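Local coordinates for CDA peptide synthetase I (Streptomyces coelicolor, PDB 5DU9), which is a multidomain nonribosomal peptide synthetase, represented here by its condensation domain of the CoA-dependent acyltransferase fold, at residues 204-218 with 339-353. The protein carries 1 engineered substitution. Sequence-based numbering, arbitrary orientation.
Sequences YRASARYERDRAYWT and LLAHSRFRGEDLDRE
The His342 imidazole lies flat on the Tyr216 ring in an offset stack, centroids 3.7 Å apart and planes 6° from parallel; its ND1 bonds back to Gly338 O. Next along helix 208-218, Trp217 turns its indole edge to the type I turn His342–Phe345: NE1 donates an almost straight bond of 2.9 Å to His342 O, in the indole plane but with NE1 above the carbonyl plane. Trp217 CH2, at the far indole edge, lies 3.8 Å from Leu339 CG. Phe345, CG anti to its backbone N (chi1 -161°), slips between helices 208-218 and 347-353; Arg214 CA sits over one face, and Phe345 CE1 comes over a face of Tyr210, 3.6 Å from Tyr210 CE2. Arg344 CB covers a face of Tyr204, whose hydroxyl donates to Asp213 OD2 over 2.7 Å. One water donates to Asp213 OD1 and Ala341 O and accepts from Arg209 NH1; a second donates to Asp213 OD2 and accepts from Arg344 N. Extended Arg214 grips Glu353 side-on through NE and NH2, the flat groups 78° apart. An aromatic core edged by a salt bridge and water bridges joins helix 208-218 to the helix carrying Glu348, which touches (2S)-2-amino-N-butyl-propanamide; the tyrosine and water bonds would probably favour a charged Asp213.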
loop_
_atom_site.group_PDB
_atom_site.type_symbol
_atom_site.label_atom_id
_atom_site.label_comp_id
_atom_site.label_asym_id
_atom_site.label_seq_id
_atom_site.Cartn_x
_atom_site.Cartn_y
_atom_site.Cartn_z
ATOM N N TYR A 204 11.923 -1.286 -20.934
ATOM C CA TYR A 204 11.901 0.125 -20.572
ATOM C C TYR A 204 13.308 0.612 -20.232
ATOM O O TYR A 204 13.729 1.678 -20.677
ATOM C CB TYR A 204 10.967 0.386 -19.388
ATOM C CG TYR A 204 11.286 1.695 -18.701
ATOM C CD1 TYR A 204 10.936 2.905 -19.278
ATOM C CD2 TYR A 204 11.967 1.716 -17.491
ATOM C CE1 TYR A 204 11.247 4.110 -18.661
ATOM C CE2 TYR A 204 12.282 2.907 -16.869
ATOM C CZ TYR A 204 11.918 4.100 -17.455
ATOM O OH TYR A 204 12.234 5.285 -16.832
ATOM N N ARG A 205 14.032 -0.176 -19.442
ATOM C CA ARG A 205 15.382 0.197 -19.035
ATOM C C ARG A 205 16.308 0.357 -20.238
ATOM O O ARG A 205 17.240 1.160 -20.205
ATOM C CB ARG A 205 15.956 -0.840 -18.065
ATOM C CG ARG A 205 15.309 -0.804 -16.685
ATOM C CD ARG A 205 16.133 -1.545 -15.645
ATOM N NE ARG A 205 16.086 -2.996 -15.810
ATOM C CZ ARG A 205 15.084 -3.766 -15.390
ATOM N NH1 ARG A 205 14.029 -3.229 -14.792
ATOM N NH2 ARG A 205 15.132 -5.078 -15.578
ATOM N N ALA A 206 16.036 -0.398 -21.301
ATOM C CA ALA A 206 16.863 -0.370 -22.504
ATOM C C ALA A 206 16.400 0.675 -23.518
ATOM O O ALA A 206 17.005 0.820 -24.584
ATOM C CB ALA A 206 16.875 -1.747 -23.155
ATOM N N SER A 207 15.337 1.404 -23.189
ATOM C CA SER A 207 14.705 2.314 -24.143
ATOM C C SER A 207 15.222 3.741 -24.030
ATOM O O SER A 207 15.891 4.100 -23.062
ATOM C CB SER A 207 13.187 2.317 -23.948
ATOM O OG SER A 207 12.825 3.062 -22.801
ATOM N N ALA A 208 14.888 4.554 -25.030
ATOM C CA ALA A 208 15.256 5.962 -25.038
ATOM C C ALA A 208 14.533 6.724 -23.933
ATOM O O ALA A 208 15.020 7.750 -23.460
ATOM C CB ALA A 208 14.944 6.580 -26.394
ATOM N N ARG A 209 13.368 6.225 -23.526
ATOM C CA ARG A 209 12.568 6.893 -22.507
ATOM C C ARG A 209 13.284 6.914 -21.163
ATOM O O ARG A 209 13.126 7.856 -20.385
ATOM C CB ARG A 209 11.204 6.216 -22.350
ATOM C CG ARG A 209 10.265 6.933 -21.388
ATOM C CD ARG A 209 8.879 6.300 -21.377
ATOM N NE ARG A 209 8.260 6.331 -22.701
ATOM C CZ ARG A 209 7.563 7.356 -23.187
ATOM N NH1 ARG A 209 7.381 8.454 -22.465
ATOM N NH2 ARG A 209 7.044 7.280 -24.405
ATOM N N TYR A 210 14.064 5.874 -20.889
ATOM C CA TYR A 210 14.767 5.772 -19.612
ATOM C C TYR A 210 15.674 6.978 -19.396
ATOM O O TYR A 210 15.659 7.598 -18.328
ATOM C CB TYR A 210 15.590 4.484 -19.542
ATOM C CG TYR A 210 16.428 4.387 -18.284
ATOM C CD1 TYR A 210 17.712 4.908 -18.239
ATOM C CD2 TYR A 210 15.927 3.787 -17.136
ATOM C CE1 TYR A 210 18.477 4.831 -17.093
ATOM C CE2 TYR A 210 16.688 3.702 -15.985
ATOM C CZ TYR A 210 17.962 4.228 -15.970
ATOM O OH TYR A 210 18.722 4.148 -14.827
ATOM N N GLU A 211 16.459 7.305 -20.416
ATOM C CA GLU A 211 17.369 8.444 -20.360
ATOM C C GLU A 211 16.602 9.743 -20.132
ATOM O O GLU A 211 17.009 10.580 -19.324
ATOM C CB GLU A 211 18.195 8.525 -21.650
ATOM C CG GLU A 211 19.091 9.748 -21.754
ATOM C CD GLU A 211 20.031 9.684 -22.947
ATOM O OE1 GLU A 211 19.684 9.020 -23.946
ATOM O OE2 GLU A 211 21.120 10.294 -22.883
ATOM N N ARG A 212 15.488 9.905 -20.839
ATOM C CA ARG A 212 14.667 11.103 -20.701
ATOM C C ARG A 212 14.088 11.205 -19.294
ATOM O O ARG A 212 14.071 12.282 -18.698
ATOM C CB ARG A 212 13.536 11.110 -21.732
ATOM C CG ARG A 212 14.008 11.256 -23.170
ATOM C CD ARG A 212 12.854 11.596 -24.102
ATOM N NE ARG A 212 11.788 10.596 -24.054
ATOM C CZ ARG A 212 11.706 9.536 -24.855
ATOM N NH1 ARG A 212 12.627 9.311 -25.783
ATOM N NH2 ARG A 212 10.692 8.690 -24.724
ATOM N N ASP A 213 13.614 10.081 -18.768
ATOM C CA ASP A 213 13.054 10.052 -17.419
ATOM C C ASP A 213 14.118 10.394 -16.379
ATOM O O ASP A 213 13.866 11.155 -15.444
ATOM C CB ASP A 213 12.456 8.679 -17.099
ATOM C CG ASP A 213 11.156 8.409 -17.837
ATOM O OD1 ASP A 213 10.572 9.355 -18.406
ATOM O OD2 ASP A 213 10.708 7.238 -17.827
ATOM N N ARG A 214 15.299 9.811 -16.542
ATOM C CA ARG A 214 16.415 10.070 -15.643
ATOM C C ARG A 214 16.723 11.565 -15.596
ATOM O O ARG A 214 16.906 12.145 -14.526
ATOM C CB ARG A 214 17.650 9.290 -16.093
ATOM C CG ARG A 214 18.838 9.388 -15.151
ATOM C CD ARG A 214 20.057 8.704 -15.750
ATOM N NE ARG A 214 21.274 8.956 -14.984
ATOM C CZ ARG A 214 22.501 8.677 -15.416
ATOM N NH1 ARG A 214 22.683 8.139 -16.615
ATOM N NH2 ARG A 214 23.550 8.941 -14.650
ATOM N N ALA A 215 16.769 12.183 -16.769
ATOM C CA ALA A 215 17.054 13.607 -16.876
ATOM C C ALA A 215 15.960 14.441 -16.216
ATOM O O ALA A 215 16.245 15.428 -15.533
ATOM C CB ALA A 215 17.210 14.002 -18.334
ATOM N N TYR A 216 14.708 14.048 -16.429
ATOM C CA TYR A 216 13.580 14.760 -15.836
ATOM C C TYR A 216 13.682 14.790 -14.318
ATOM O O TYR A 216 13.578 15.848 -13.698
ATOM C CB TYR A 216 12.250 14.119 -16.236
ATOM C CG TYR A 216 11.067 14.677 -15.470
ATOM C CD1 TYR A 216 10.500 15.893 -15.824
ATOM C CD2 TYR A 216 10.524 13.990 -14.389
ATOM C CE1 TYR A 216 9.425 16.410 -15.126
ATOM C CE2 TYR A 216 9.444 14.497 -13.685
ATOM C CZ TYR A 216 8.900 15.707 -14.059
ATOM O OH TYR A 216 7.833 16.215 -13.363
ATOM N N TRP A 217 13.890 13.623 -13.723
ATOM C CA TRP A 217 13.856 13.507 -12.271
ATOM C C TRP A 217 15.078 14.130 -11.607
ATOM O O TRP A 217 14.955 14.793 -10.579
ATOM C CB TRP A 217 13.722 12.041 -11.863
ATOM C CG TRP A 217 12.331 11.542 -12.039
ATOM C CD1 TRP A 217 11.891 10.621 -12.946
ATOM C CD2 TRP A 217 11.180 11.962 -11.302
ATOM N NE1 TRP A 217 10.537 10.434 -12.808
ATOM C CE2 TRP A 217 10.077 11.246 -11.805
ATOM C CE3 TRP A 217 10.975 12.872 -10.259
ATOM C CZ2 TRP A 217 8.792 11.411 -11.306
ATOM C CZ3 TRP A 217 9.693 13.026 -9.760
ATOM C CH2 TRP A 217 8.622 12.307 -10.286
ATOM N N THR A 218 16.255 13.929 -12.187
ATOM C CA THR A 218 17.460 14.511 -11.610
ATOM C C THR A 218 17.406 16.031 -11.715
ATOM O O THR A 218 17.839 16.736 -10.804
ATOM C CB THR A 218 18.735 13.987 -12.287
ATOM O OG1 THR A 218 18.652 14.179 -13.704
ATOM C CG2 THR A 218 18.926 12.513 -11.979
ATOM N N LEU A 339 4.916 13.853 -12.873
ATOM C CA LEU A 339 5.237 12.599 -12.205
ATOM C C LEU A 339 4.706 11.414 -13.010
ATOM O O LEU A 339 5.426 10.444 -13.263
ATOM C CB LEU A 339 4.662 12.591 -10.786
ATOM C CG LEU A 339 4.977 11.381 -9.902
ATOM C CD1 LEU A 339 5.019 11.815 -8.441
ATOM C CD2 LEU A 339 3.947 10.276 -10.090
ATOM N N LEU A 340 3.450 11.504 -13.426
ATOM C CA LEU A 340 2.823 10.409 -14.161
ATOM C C LEU A 340 3.468 10.203 -15.525
ATOM O O LEU A 340 3.582 9.074 -15.999
ATOM C CB LEU A 340 1.326 10.670 -14.325
ATOM C CG LEU A 340 0.512 10.603 -13.031
ATOM C CD1 LEU A 340 -0.914 11.054 -13.300
ATOM C CD2 LEU A 340 0.526 9.207 -12.432
ATOM N N ALA A 341 3.897 11.296 -16.145
ATOM C CA ALA A 341 4.499 11.243 -17.474
ATOM C C ALA A 341 5.881 10.587 -17.457
ATOM O O ALA A 341 6.385 10.167 -18.502
ATOM C CB ALA A 341 4.591 12.643 -18.064
ATOM N N HIS A 342 6.483 10.500 -16.272
ATOM C CA HIS A 342 7.811 9.908 -16.111
ATOM C C HIS A 342 7.797 8.849 -15.004
ATOM O O HIS A 342 8.799 8.620 -14.335
ATOM C CB HIS A 342 8.840 10.995 -15.793
ATOM C CG HIS A 342 8.891 12.093 -16.811
ATOM N ND1 HIS A 342 8.084 13.209 -16.742
ATOM C CD2 HIS A 342 9.642 12.241 -17.927
ATOM C CE1 HIS A 342 8.344 14.000 -17.767
ATOM N NE2 HIS A 342 9.286 13.437 -18.500
ATOM N N SER A 343 6.655 8.188 -14.839
ATOM C CA SER A 343 6.422 7.311 -13.694
ATOM C C SER A 343 7.203 5.994 -13.712
ATOM O O SER A 343 7.277 5.315 -12.688
ATOM C CB SER A 343 4.926 6.993 -13.588
ATOM O OG SER A 343 4.491 6.204 -14.687
ATOM N N ARG A 344 7.782 5.620 -14.851
ATOM C CA ARG A 344 8.467 4.330 -14.930
ATOM C C ARG A 344 9.858 4.387 -14.308
ATOM O O ARG A 344 10.457 3.355 -14.027
ATOM C CB ARG A 344 8.561 3.846 -16.377
ATOM C CG ARG A 344 7.206 3.550 -16.993
ATOM C CD ARG A 344 7.303 2.674 -18.234
ATOM N NE ARG A 344 7.460 1.261 -17.886
ATOM C CZ ARG A 344 7.185 0.246 -18.703
ATOM N NH1 ARG A 344 6.731 0.477 -19.927
ATOM N NH2 ARG A 344 7.355 -1.007 -18.292
ATOM N N PHE A 345 10.374 5.589 -14.082
ATOM C CA PHE A 345 11.680 5.707 -13.451
ATOM C C PHE A 345 11.541 5.347 -11.980
ATOM O O PHE A 345 10.644 5.830 -11.303
ATOM C CB PHE A 345 12.254 7.111 -13.607
ATOM C CG PHE A 345 13.736 7.174 -13.397
ATOM C CD1 PHE A 345 14.606 6.748 -14.388
ATOM C CD2 PHE A 345 14.260 7.648 -12.211
ATOM C CE1 PHE A 345 15.970 6.796 -14.197
ATOM C CE2 PHE A 345 15.628 7.699 -12.014
ATOM C CZ PHE A 345 16.481 7.272 -13.008
ATOM N N ARG A 346 12.437 4.491 -11.498
ATOM C CA ARG A 346 12.334 3.948 -10.150
ATOM C C ARG A 346 12.752 4.955 -9.092
ATOM O O ARG A 346 13.787 5.597 -9.211
ATOM C CB ARG A 346 13.191 2.687 -10.027
ATOM C CG ARG A 346 12.756 1.540 -10.930
ATOM C CD ARG A 346 11.353 1.059 -10.601
ATOM N NE ARG A 346 11.226 0.694 -9.194
ATOM C CZ ARG A 346 10.096 0.307 -8.609
ATOM N NH1 ARG A 346 8.966 0.220 -9.304
ATOM N NH2 ARG A 346 10.101 0.011 -7.315
ATOM N N GLY A 347 11.940 5.079 -8.047
ATOM C CA GLY A 347 12.235 6.003 -6.970
ATOM C C GLY A 347 13.564 5.695 -6.314
ATOM O O GLY A 347 14.328 6.596 -5.960
ATOM N N GLU A 348 13.851 4.409 -6.159
ATOM C CA GLU A 348 15.086 3.999 -5.506
ATOM C C GLU A 348 16.294 4.275 -6.402
ATOM O O GLU A 348 17.408 4.458 -5.915
ATOM C CB GLU A 348 15.028 2.518 -5.106
ATOM C CG GLU A 348 14.927 1.521 -6.258
ATOM C CD GLU A 348 13.506 1.252 -6.721
ATOM O OE1 GLU A 348 12.571 1.970 -6.308
ATOM O OE2 GLU A 348 13.330 0.301 -7.515
ATOM N N ASP A 349 16.076 4.319 -7.711
ATOM C CA ASP A 349 17.148 4.694 -8.630
ATOM C C ASP A 349 17.453 6.185 -8.524
ATOM O O ASP A 349 18.619 6.591 -8.534
ATOM C CB ASP A 349 16.786 4.334 -10.072
ATOM C CG ASP A 349 16.848 2.842 -10.337
ATOM O OD1 ASP A 349 17.325 2.092 -9.459
ATOM O OD2 ASP A 349 16.428 2.419 -11.433
ATOM N N LEU A 350 16.410 7.003 -8.424
ATOM C CA LEU A 350 16.595 8.443 -8.271
ATOM C C LEU A 350 17.396 8.729 -7.006
ATOM O O LEU A 350 18.337 9.520 -7.026
ATOM C CB LEU A 350 15.249 9.168 -8.228
ATOM C CG LEU A 350 15.283 10.674 -7.953
ATOM C CD1 LEU A 350 16.128 11.403 -8.992
ATOM C CD2 LEU A 350 13.871 11.241 -7.916
ATOM N N ASP A 351 17.028 8.067 -5.915
ATOM C CA ASP A 351 17.729 8.243 -4.646
ATOM C C ASP A 351 19.197 7.858 -4.752
ATOM O O ASP A 351 20.061 8.535 -4.197
ATOM C CB ASP A 351 17.062 7.418 -3.545
ATOM C CG ASP A 351 15.738 7.997 -3.101
ATOM O OD1 ASP A 351 15.437 9.161 -3.447
ATOM O OD2 ASP A 351 14.999 7.284 -2.393
ATOM N N ARG A 352 19.482 6.773 -5.465
ATOM C CA ARG A 352 20.857 6.304 -5.605
ATOM C C ARG A 352 21.715 7.309 -6.372
ATOM O O ARG A 352 22.903 7.461 -6.092
ATOM C CB ARG A 352 20.891 4.945 -6.309
ATOM N N GLU A 353 21.108 7.998 -7.333
ATOM C CA GLU A 353 21.837 8.962 -8.150
ATOM C C GLU A 353 22.070 10.272 -7.406
ATOM O O GLU A 353 23.146 10.859 -7.498
ATOM C CB GLU A 353 21.097 9.242 -9.456
ATOM C CG GLU A 353 21.835 10.240 -10.352
ATOM C CD GLU A 353 21.776 9.908 -11.836
ATOM O OE1 GLU A 353 21.456 8.756 -12.198
ATOM O OE2 GLU A 353 22.062 10.812 -12.648
HETATM O O HOH W 1 8.442 9.511 -20.082
HETATM O O HOH W 2 8.057 6.916 -17.541
#